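Local coordinates for protein histone-lysine N-methyltransferase, H3 lysine-9 specific SUVH4 (Arabidopsis thaliana, PDB 4QEO) that methylates histone H3 at its K9 position using S-adenosyl-L-methionine, and binds methylated DNA, linking DNA methylation to gene silencing, at residues Q115-L120 and G198-T203; K192-K197 and V204-L209. All coordinates share one frame; numbering follows the deposited sequence.

Contact 1: Q115-L120 and G198-T203. With nucleotides of chain B.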
ATOM      1  N   GLN A 115      25.456   2.110  -1.293  1.00 28.70           N
ATOM      2  CA  GLN A 115      26.091   3.368  -0.903  1.00 28.46           C
ATOM      3  C   GLN A 115      27.580   3.231  -0.582  1.00 25.33           C
ATOM      4  O   GLN A 115      28.311   4.220  -0.546  1.00 26.45           O
ATOM      5  CB  GLN A 115      25.352   3.939   0.295  1.00 29.41           C
ATOM      6  CG  GLN A 115      23.863   4.022   0.042  1.00 30.29           C
ATOM      7  CD  GLN A 115      23.560   5.117  -0.940  1.00 32.35           C
ATOM      8  OE1 GLN A 115      24.013   6.237  -0.765  1.00 37.80           O
ATOM      9  NE2 GLN A 115      22.830   4.797  -1.996  1.00 35.89           N
ATOM     10  N   TYR A 116      28.033   2.011  -0.325  1.00 21.49           N
ATOM     11  CA  TYR A 116      29.452   1.791  -0.012  1.00 21.95           C
ATOM     12  C   TYR A 116      30.144   1.212  -1.234  1.00 24.75           C
ATOM     13  O   TYR A 116      29.720   0.197  -1.761  1.00 26.40           O
ATOM     14  CB  TYR A 116      29.587   0.833   1.179  1.00 20.38           C
ATOM     15  CG  TYR A 116      29.505   1.499   2.548  1.00 22.65           C
ATOM     16  CD1 TYR A 116      28.341   2.186   2.964  1.00 21.25           C
ATOM     17  CD2 TYR A 116      30.580   1.441   3.425  1.00 24.57           C
ATOM     18  CE1 TYR A 116      28.270   2.788   4.222  1.00 20.79           C
ATOM     19  CE2 TYR A 116      30.519   2.035   4.683  1.00 26.87           C
ATOM     20  CZ  TYR A 116      29.364   2.696   5.078  1.00 22.71           C
ATOM     21  OH  TYR A 116      29.335   3.271   6.327  1.00 26.88           O
ATOM     22  N   GLU A 117      31.215   1.859  -1.678  1.00 25.72           N
ATOM     23  CA  GLU A 117      31.886   1.488  -2.917  1.00 30.30           C
ATOM     24  C   GLU A 117      32.442   0.049  -2.875  1.00 32.70           C
ATOM     25  O   GLU A 117      32.602  -0.587  -3.913  1.00 28.50           O
ATOM     26  CB  GLU A 117      32.985   2.509  -3.233  1.00 29.19           C
ATOM     27  CG  GLU A 117      34.003   2.641  -2.094  1.00 32.79           C
ATOM     28  CD  GLU A 117      34.822   3.914  -2.135  1.00 37.82           C
ATOM     29  OE1 GLU A 117      34.704   4.683  -3.118  1.00 41.49           O
ATOM     30  OE2 GLU A 117      35.607   4.140  -1.185  1.00 38.33           O
ATOM     31  N   ASP A 118      32.697  -0.485  -1.681  1.00 25.07           N
ATOM     32  CA  ASP A 118      33.218  -1.847  -1.584  1.00 22.87           C
ATOM     33  C   ASP A 118      32.147  -2.955  -1.508  1.00 22.07           C
ATOM     34  O   ASP A 118      32.493  -4.129  -1.492  1.00 24.45           O
ATOM     35  CB  ASP A 118      34.211  -1.970  -0.414  1.00 23.68           C
ATOM     36  CG  ASP A 118      35.370  -0.981  -0.530  1.00 28.22           C
ATOM     37  OD1 ASP A 118      36.258  -1.231  -1.362  1.00 29.27           O
ATOM     38  OD2 ASP A 118      35.385   0.049   0.189  1.00 28.20           O
ATOM     39  N   ASP A 119      30.864  -2.599  -1.457  1.00 21.02           N
ATOM     40  CA  ASP A 119      29.795  -3.618  -1.459  1.00 21.59           C
ATOM     41  C   ASP A 119      29.807  -4.378  -2.792  1.00 25.00           C
ATOM     42  O   ASP A 119      29.966  -3.770  -3.841  1.00 24.68           O
ATOM     43  CB  ASP A 119      28.395  -2.988  -1.278  1.00 22.26           C
ATOM     44  CG  ASP A 119      28.143  -2.458   0.131  1.00 25.12           C
ATOM     45  OD1 ASP A 119      28.924  -2.784   1.060  1.00 23.96           O
ATOM     46  OD2 ASP A 119      27.138  -1.717   0.305  1.00 22.37           O
ATOM     47  N   LEU A 120      29.624  -5.697  -2.745  1.00 26.53           N
ATOM     48  CA  LEU A 120      29.500  -6.513  -3.955  1.00 25.40           C
ATOM     49  C   LEU A 120      28.278  -7.417  -3.824  1.00 22.70           C
ATOM     50  O   LEU A 120      28.256  -8.284  -2.970  1.00 18.98           O
ATOM     51  CB  LEU A 120      30.757  -7.374  -4.179  1.00 23.55           C
ATOM     52  CG  LEU A 120      30.644  -8.271  -5.423  1.00 29.24           C
ATOM     53  CD1 LEU A 120      30.522  -7.363  -6.643  1.00 28.75           C
ATOM     54  CD2 LEU A 120      31.835  -9.241  -5.566  1.00 26.62           C
ATOM     55  N   GLY A 198      40.301  -1.049   1.074  1.00 27.20           N
ATOM     56  CA  GLY A 198      39.205  -0.890   0.133  1.00 25.82           C
ATOM     57  C   GLY A 198      39.711  -0.185  -1.100  1.00 32.99           C
ATOM     58  O   GLY A 198      40.897   0.160  -1.181  1.00 24.29           O
ATOM     59  N   VAL A 199      38.822   0.038  -2.062  1.00 32.07           N
ATOM     60  CA  VAL A 199      39.219   0.643  -3.326  1.00 29.70           C
ATOM     61  C   VAL A 199      39.775   2.072  -3.148  1.00 27.00           C
ATOM     62  O   VAL A 199      40.595   2.515  -3.943  1.00 29.01           O
ATOM     63  CB  VAL A 199      38.070   0.625  -4.363  1.00 35.98           C
ATOM     64  CG1 VAL A 199      37.525  -0.775  -4.534  1.00 41.45           C
ATOM     65  CG2 VAL A 199      36.964   1.547  -3.935  1.00 37.92           C
ATOM     66  N   SER A 200      39.363   2.769  -2.097  1.00 23.90           N
ATOM     67  CA  SER A 200      39.893   4.111  -1.833  1.00 30.31           C
ATOM     68  C   SER A 200      41.180   4.109  -1.010  1.00 34.74           C
ATOM     69  O   SER A 200      41.735   5.169  -0.755  1.00 31.22           O
ATOM     70  CB  SER A 200      38.857   5.007  -1.144  1.00 31.74           C
ATOM     71  OG  SER A 200      37.759   5.279  -2.001  1.00 30.28           O
ATOM     72  N   GLY A 201      41.635   2.939  -0.566  1.00 31.23           N
ATOM     73  CA  GLY A 201      42.912   2.852   0.129  1.00 30.00           C
ATOM     74  C   GLY A 201      42.854   2.905   1.644  1.00 33.35           C
ATOM     75  O   GLY A 201      43.885   2.893   2.301  1.00 32.58           O
ATOM     76  N   PHE A 202      41.657   2.993   2.214  1.00 25.58           N
ATOM     77  CA  PHE A 202      41.507   2.934   3.665  1.00 28.38           C
ATOM     78  C   PHE A 202      41.067   1.522   4.070  1.00 31.14           C
ATOM     79  O   PHE A 202      40.471   0.801   3.278  1.00 32.69           O
ATOM     80  CB  PHE A 202      40.454   3.947   4.134  1.00 28.96           C
ATOM     81  CG  PHE A 202      40.808   5.375   3.813  1.00 32.74           C
ATOM     82  CD1 PHE A 202      41.676   6.091   4.634  1.00 34.40           C
ATOM     83  CD2 PHE A 202      40.290   5.993   2.682  1.00 30.79           C
ATOM     84  CE1 PHE A 202      42.009   7.428   4.342  1.00 35.62           C
ATOM     85  CE2 PHE A 202      40.625   7.327   2.369  1.00 38.74           C
ATOM     86  CZ  PHE A 202      41.485   8.039   3.204  1.00 36.57           C
ATOM     87  N   THR A 203      41.350   1.139   5.308  1.00 26.62           N
ATOM     88  CA  THR A 203      40.914  -0.154   5.812  1.00 29.22           C
ATOM     89  C   THR A 203      39.395  -0.222   5.822  1.00 27.65           C
ATOM     90  O   THR A 203      38.739   0.687   6.319  1.00 27.89           O
ATOM     91  CB  THR A 203      41.405  -0.387   7.249  1.00 29.42           C
ATOM     92  OG1 THR A 203      42.835  -0.344   7.267  1.00 29.01           O
ATOM     93  CG2 THR A 203      40.926  -1.756   7.772  1.00 29.75           C
TER
ATOM     94  N1  5CM B   7      24.853   1.131   3.439  1.00 22.44           N
ATOM     95  C2  5CM B   7      25.215   0.377   2.316  1.00 26.54           C
ATOM     96  N3  5CM B   7      26.160  -0.563   2.365  1.00 26.15           N
ATOM     97  C4  5CM B   7      26.795  -0.820   3.476  1.00 27.89           C
ATOM     98  C5  5CM B   7      26.439  -0.043   4.658  1.00 25.49           C
ATOM     99  C5A 5CM B   7      27.154  -0.304   5.929  1.00 21.60           C
ATOM    100  C6  5CM B   7      25.477   0.929   4.571  1.00 21.25           C
ATOM    101  O2  5CM B   7      24.663   0.534   1.267  1.00 21.94           O
ATOM    102  N4  5CM B   7      27.725  -1.730   3.555  1.00 25.44           N
ATOM    103  C1' 5CM B   7      23.881   2.191   3.299  1.00 20.93           C
ATOM    104  C2' 5CM B   7      22.753   2.370   4.301  1.00 21.11           C
ATOM    105  C3' 5CM B   7      22.497   3.852   4.175  1.00 26.18           C
ATOM    106  C4' 5CM B   7      23.905   4.403   4.072  1.00 25.94           C
ATOM    107  O4' 5CM B   7      24.620   3.391   3.406  1.00 25.28           O
ATOM    108  O3' 5CM B   7      21.836   4.169   2.962  1.00 22.91           O
ATOM    109  C5' 5CM B   7      24.559   4.829   5.390  1.00 27.70           C
ATOM    110  O5' 5CM B   7      24.605   3.865   6.410  1.00 28.49           O
ATOM    111  P   5CM B   7      25.709   3.836   7.511  1.00 25.89           P
ATOM    112  OP1 5CM B   7      25.628   2.572   8.161  1.00 25.32           O
ATOM    113  OP2 5CM B   7      26.937   4.300   6.975  1.00 24.35           O
TER
HETATM  114  O   HOH W   1      36.931   2.011  -0.565  1.00 28.17           O

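Contact 2: K192-K197 and V204-L209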
ATOM      1  N   LYS A 192      32.119 -15.389   6.566  1.00 22.79           N
ATOM      2  CA  LYS A 192      33.410 -14.997   7.134  1.00 22.66           C
ATOM      3  C   LYS A 192      33.605 -13.521   7.004  1.00 20.28           C
ATOM      4  O   LYS A 192      32.794 -12.864   6.383  1.00 21.49           O
ATOM      5  CB  LYS A 192      34.574 -15.722   6.453  1.00 31.78           C
ATOM      6  CG  LYS A 192      34.687 -15.446   4.996  1.00 34.67           C
ATOM      7  CD  LYS A 192      35.954 -16.042   4.450  1.00 44.31           C
ATOM      8  CE  LYS A 192      35.885 -16.065   2.948  1.00 57.84           C
ATOM      9  NZ  LYS A 192      34.670 -16.768   2.470  1.00 65.00           N
ATOM     10  N   PHE A 193      34.666 -12.994   7.598  1.00 19.68           N
ATOM     11  CA  PHE A 193      34.894 -11.559   7.519  1.00 18.80           C
ATOM     12  C   PHE A 193      36.363 -11.270   7.640  1.00 23.21           C
ATOM     13  O   PHE A 193      37.129 -12.077   8.190  1.00 22.39           O
ATOM     14  CB  PHE A 193      34.132 -10.820   8.634  1.00 20.92           C
ATOM     15  CG  PHE A 193      34.668 -11.116  10.008  1.00 23.37           C
ATOM     16  CD1 PHE A 193      34.259 -12.260  10.688  1.00 26.13           C
ATOM     17  CD2 PHE A 193      35.599 -10.273  10.606  1.00 26.51           C
ATOM     18  CE1 PHE A 193      34.766 -12.559  11.939  1.00 23.03           C
ATOM     19  CE2 PHE A 193      36.126 -10.576  11.867  1.00 30.13           C
ATOM     20  CZ  PHE A 193      35.720 -11.718  12.523  1.00 25.61           C
ATOM     21  N   TRP A 194      36.783 -10.123   7.128  1.00 17.51           N
ATOM     22  CA  TRP A 194      38.216  -9.828   7.205  1.00 24.77           C
ATOM     23  C   TRP A 194      38.432  -8.346   7.010  1.00 24.67           C
ATOM     24  O   TRP A 194      37.504  -7.650   6.661  1.00 21.12           O
ATOM     25  CB  TRP A 194      38.991 -10.638   6.147  1.00 26.62           C
ATOM     26  CG  TRP A 194      38.632 -10.260   4.756  1.00 28.34           C
ATOM     27  CD1 TRP A 194      39.269  -9.343   3.955  1.00 25.65           C
ATOM     28  CD2 TRP A 194      37.520 -10.759   3.994  1.00 28.25           C
ATOM     29  NE1 TRP A 194      38.623  -9.257   2.741  1.00 27.54           N
ATOM     30  CE2 TRP A 194      37.553 -10.120   2.738  1.00 28.67           C
ATOM     31  CE3 TRP A 194      36.509 -11.702   4.247  1.00 29.95           C
ATOM     32  CZ2 TRP A 194      36.606 -10.379   1.744  1.00 28.59           C
ATOM     33  CZ3 TRP A 194      35.570 -11.960   3.249  1.00 26.47           C
ATOM     34  CH2 TRP A 194      35.624 -11.297   2.021  1.00 24.31           C
ATOM     35  N   ALA A 195      39.652  -7.859   7.244  1.00 19.80           N
ATOM     36  CA  ALA A 195      39.966  -6.459   7.001  1.00 22.48           C
ATOM     37  C   ALA A 195      40.869  -6.400   5.792  1.00 26.16           C
ATOM     38  O   ALA A 195      41.713  -7.260   5.629  1.00 25.29           O
ATOM     39  CB  ALA A 195      40.696  -5.873   8.202  1.00 36.03           C
ATOM     40  N   GLN A 196      40.713  -5.387   4.955  1.00 26.38           N
ATOM     41  CA  GLN A 196      41.635  -5.186   3.839  1.00 26.67           C
ATOM     42  C   GLN A 196      41.577  -3.723   3.438  1.00 28.49           C
ATOM     43  O   GLN A 196      40.720  -3.005   3.912  1.00 23.54           O
ATOM     44  CB  GLN A 196      41.246  -6.068   2.647  1.00 30.54           C
ATOM     45  CG  GLN A 196      39.929  -5.684   1.978  1.00 28.89           C
ATOM     46  CD  GLN A 196      39.748  -6.360   0.624  1.00 36.39           C
ATOM     47  OE1 GLN A 196      39.361  -7.529   0.540  1.00 33.29           O
ATOM     48  NE2 GLN A 196      40.038  -5.627  -0.444  1.00 35.53           N
ATOM     49  N   LYS A 197      42.481  -3.281   2.571  1.00 29.71           N
ATOM     50  CA  LYS A 197      42.355  -1.965   1.969  1.00 35.17           C
ATOM     51  C   LYS A 197      41.219  -1.998   0.958  1.00 30.98           C
ATOM     52  O   LYS A 197      41.165  -2.885   0.114  1.00 32.23           O
ATOM     53  CB  LYS A 197      43.667  -1.561   1.279  1.00 37.25           C
ATOM     54  CG  LYS A 197      44.791  -1.276   2.254  1.00 43.10           C
ATOM     55  CD  LYS A 197      44.317  -0.330   3.355  1.00 44.05           C
ATOM     56  CE  LYS A 197      45.407  -0.024   4.384  1.00 50.34           C
ATOM     57  NZ  LYS A 197      45.094   1.195   5.188  1.00 41.18           N
ATOM     58  N   VAL A 204      38.858  -1.284   5.231  1.00 25.85           N
ATOM     59  CA  VAL A 204      37.467  -1.664   5.406  1.00 20.71           C
ATOM     60  C   VAL A 204      37.361  -3.093   5.918  1.00 22.11           C
ATOM     61  O   VAL A 204      38.236  -3.938   5.669  1.00 25.82           O
ATOM     62  CB  VAL A 204      36.657  -1.568   4.112  1.00 18.83           C
ATOM     63  CG1 VAL A 204      36.545  -0.116   3.679  1.00 23.19           C
ATOM     64  CG2 VAL A 204      37.244  -2.481   3.024  1.00 18.70           C
ATOM     65  N   TYR A 205      36.301  -3.336   6.676  1.00 20.85           N
ATOM     66  CA  TYR A 205      35.937  -4.686   7.066  1.00 22.97           C
ATOM     67  C   TYR A 205      34.969  -5.180   6.019  1.00 22.13           C
ATOM     68  O   TYR A 205      34.179  -4.415   5.505  1.00 23.14           O
ATOM     69  CB  TYR A 205      35.345  -4.709   8.478  1.00 24.17           C
ATOM     70  CG  TYR A 205      36.462  -4.560   9.477  1.00 27.70           C
ATOM     71  CD1 TYR A 205      36.909  -3.292   9.875  1.00 33.45           C
ATOM     72  CD2 TYR A 205      37.142  -5.672   9.939  1.00 30.21           C
ATOM     73  CE1 TYR A 205      37.983  -3.152  10.757  1.00 32.88           C
ATOM     74  CE2 TYR A 205      38.206  -5.551  10.812  1.00 35.67           C
ATOM     75  CZ  TYR A 205      38.622  -4.292  11.216  1.00 38.97           C
ATOM     76  OH  TYR A 205      39.675  -4.182  12.075  1.00 39.69           O
ATOM     77  N   LYS A 206      35.070  -6.453   5.669  1.00 23.21           N
ATOM     78  CA  LYS A 206      34.223  -7.035   4.643  1.00 22.82           C
ATOM     79  C   LYS A 206      33.601  -8.280   5.229  1.00 23.50           C
ATOM     80  O   LYS A 206      34.295  -9.043   5.901  1.00 22.25           O
ATOM     81  CB  LYS A 206      35.053  -7.423   3.393  1.00 22.51           C
ATOM     82  CG  LYS A 206      35.574  -6.216   2.605  1.00 29.50           C
ATOM     83  CD  LYS A 206      36.086  -6.660   1.238  1.00 28.83           C
ATOM     84  CE  LYS A 206      35.887  -5.560   0.226  1.00 38.42           C
ATOM     85  NZ  LYS A 206      36.551  -5.846  -1.075  1.00 39.76           N
ATOM     86  N   TYR A 207      32.310  -8.465   4.958  1.00 19.34           N
ATOM     87  CA  TYR A 207      31.504  -9.526   5.532  1.00 21.01           C
ATOM     88  C   TYR A 207      30.941 -10.335   4.384  1.00 23.33           C
ATOM     89  O   TYR A 207      30.184  -9.837   3.579  1.00 22.73           O
ATOM     90  CB  TYR A 207      30.392  -8.956   6.452  1.00 17.94           C
ATOM     91  CG  TYR A 207      31.032  -8.269   7.642  1.00 18.96           C
ATOM     92  CD1 TYR A 207      31.424  -6.945   7.565  1.00 16.19           C
ATOM     93  CD2 TYR A 207      31.313  -8.975   8.805  1.00 20.95           C
ATOM     94  CE1 TYR A 207      32.063  -6.311   8.627  1.00 20.55           C
ATOM     95  CE2 TYR A 207      31.963  -8.348   9.881  1.00 17.84           C
ATOM     96  CZ  TYR A 207      32.333  -7.017   9.767  1.00 22.96           C
ATOM     97  OH  TYR A 207      32.974  -6.395  10.816  1.00 20.42           O
ATOM     98  N   ARG A 208      31.363 -11.587   4.288  1.00 18.53           N
ATOM     99  CA  ARG A 208      30.826 -12.460   3.265  1.00 23.04           C
ATOM    100  C   ARG A 208      29.623 -13.202   3.841  1.00 19.77           C
ATOM    101  O   ARG A 208      29.747 -13.974   4.839  1.00 22.07           O
ATOM    102  CB  ARG A 208      31.901 -13.431   2.790  1.00 23.79           C
ATOM    103  CG  ARG A 208      31.399 -14.579   1.924  1.00 25.29           C
ATOM    104  CD  ARG A 208      30.992 -14.111   0.529  1.00 28.89           C
ATOM    105  NE  ARG A 208      31.877 -13.088  -0.044  1.00 30.04           N
ATOM    106  CZ  ARG A 208      33.035 -13.354  -0.648  1.00 37.65           C
ATOM    107  NH1 ARG A 208      33.785 -12.379  -1.149  1.00 33.18           N
ATOM    108  NH2 ARG A 208      33.457 -14.600  -0.737  1.00 39.84           N
ATOM    109  N   LEU A 209      28.487 -12.946   3.181  1.00 21.37           N
ATOM    110  CA  LEU A 209      27.170 -13.447   3.561  1.00 20.90           C
ATOM    111  C   LEU A 209      26.674 -14.436   2.522  1.00 23.45           C
ATOM    112  O   LEU A 209      26.878 -14.235   1.314  1.00 22.22           O
ATOM    113  CB  LEU A 209      26.169 -12.294   3.632  1.00 21.99           C
ATOM    114  CG  LEU A 209      26.684 -10.974   4.231  1.00 24.05           C
ATOM    115  CD1 LEU A 209      25.595  -9.926   4.160  1.00 24.45           C
ATOM    116  CD2 LEU A 209      27.086 -11.203   5.644  1.00 21.91           C
TER
HETATM  117  O   HOH W   2      37.746  -8.625  -1.583  1.00 49.16           O

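Contact 1: Q115-L120 and G198-T203
The carboxylates of Glu-117 and Asp-118 meet the 198-203 turn in different ways. Ser-200 OG donates to Glu-117 OE2 at 2.6 Å, arriving on the syn side but 32° out of the carboxylate plane. Val-199 N reaches the syn lone pair of Asp-118 OD1 at 2.9 Å. The Tyr-116 ring has 5-methyl-deoxycytidine 7 of chain B over one face, and O4' of this nucleotide at its edge, in plane. His-134 also stacks with this ring. Glu-117 CG lies between the backbone N and the carbonyl carbon (chi1 57°), and the extended chain slides past Val-199, with CG 3.7 Å from Val-199 CG2. Water 1 donates to Glu-117 OE2 and Asp-118 OD2 and accepts from Ser-200 N. Gln-142 N also binds Glu-117 OE2. The 115-120 segment, which makes a type I turn from Tyr-116 to Asp-119, also holds the nucleotide by hydrogen bonds. Asp-119 OD1 accepts from N4 of the base at 3.0 Å, and Gln-115 N donates to its O2. Tyr-116 OH binds its OP2 at 2.7 Å. These grips are consistent with the flipped-out base of SRA domains. Across the contact one N-H, one hydroxyl and a water meet two neighbouring acids, which probably eases their mutual repulsion.

Contact 2: K192-K197 and V204-L209
Gln-196 OE1, packed 3.5 Å from Lys-206 CD across the hairpin, is gripped by two donors. Trp-194 NE1 gives a bond of 2.9 Å to Gln-196 OE1, almost perfectly straight at 179°, in the indole plane and on a lone pair of the amide. Water 2 donates to the same oxygen and accepts from Lys-206 NZ, so it bridges the strands. Gln-196 NE2 donates to Lys-197 O from above that carbonyl's plane. Held at both ends, the amide has its rotation fixed.

Trp-194 CG sits between the backbone N and the carbonyl carbon (chi1 65°), and the indole lies across the partner strand. Lys-206 CB comes over one face of its six-membered ring, in a CH-pi contact 3.9 Å from the centroid. Arg-208 NH1 is 3.8 Å from Trp-194 CH2. It meets the indole at its edge, while CH2 lies over a guanidinium face, the planes being 84° apart. Lys-192 NZ lies 4.1 Å from Arg-208 NH2. Thr-127 holds Arg-208 NH1.

On the other face, Ala-195 CB sits over the Tyr-205 ring in a second CH-pi contact, 4.1 Å from the centroid. Phe-193 and Tyr-207 lie side by side. Their rings are nearly parallel but slid apart, and Phe-193 CB touches Tyr-207 CD2 at 3.4 Å. Helix 151-161 packs on both side chains.

The backbone is a regular antiparallel pairing within the beta hairpin of the SRA domain. Hydrogen-bonded pairs Lys-192 with Arg-208, Trp-194 with Lys-206 and Gln-196 with Val-204 alternate with non-hydrogen-bonded ones. The Trp-194 face thus mixes aromatic, amide and cationic groups. The two basic ends beside each other probably repel somewhat, and the indole and the amide hold each other in place.

Overall arrangement
Both contacts lie in the SRA domain, with centres about 10 Å apart. Their segments alternate along the chain: 115-120, 192-197, 198-203, 204-209. Contact 2 pairs strands 180-197 and 203-211. The 198-203 segment of contact 1 is the connection between them, and it turns back to meet the loop between strands 106-112 and 120-122. All these strands belong to one mixed sheet. Val-204 joins the two contacts, as its side chain touches Asp-118 and Gly-198. The DNA-binding loop 115-120 is therefore tied to the end of the hairpin. The contacts lie far from the SET active site, in the domain that reads methylated DNA.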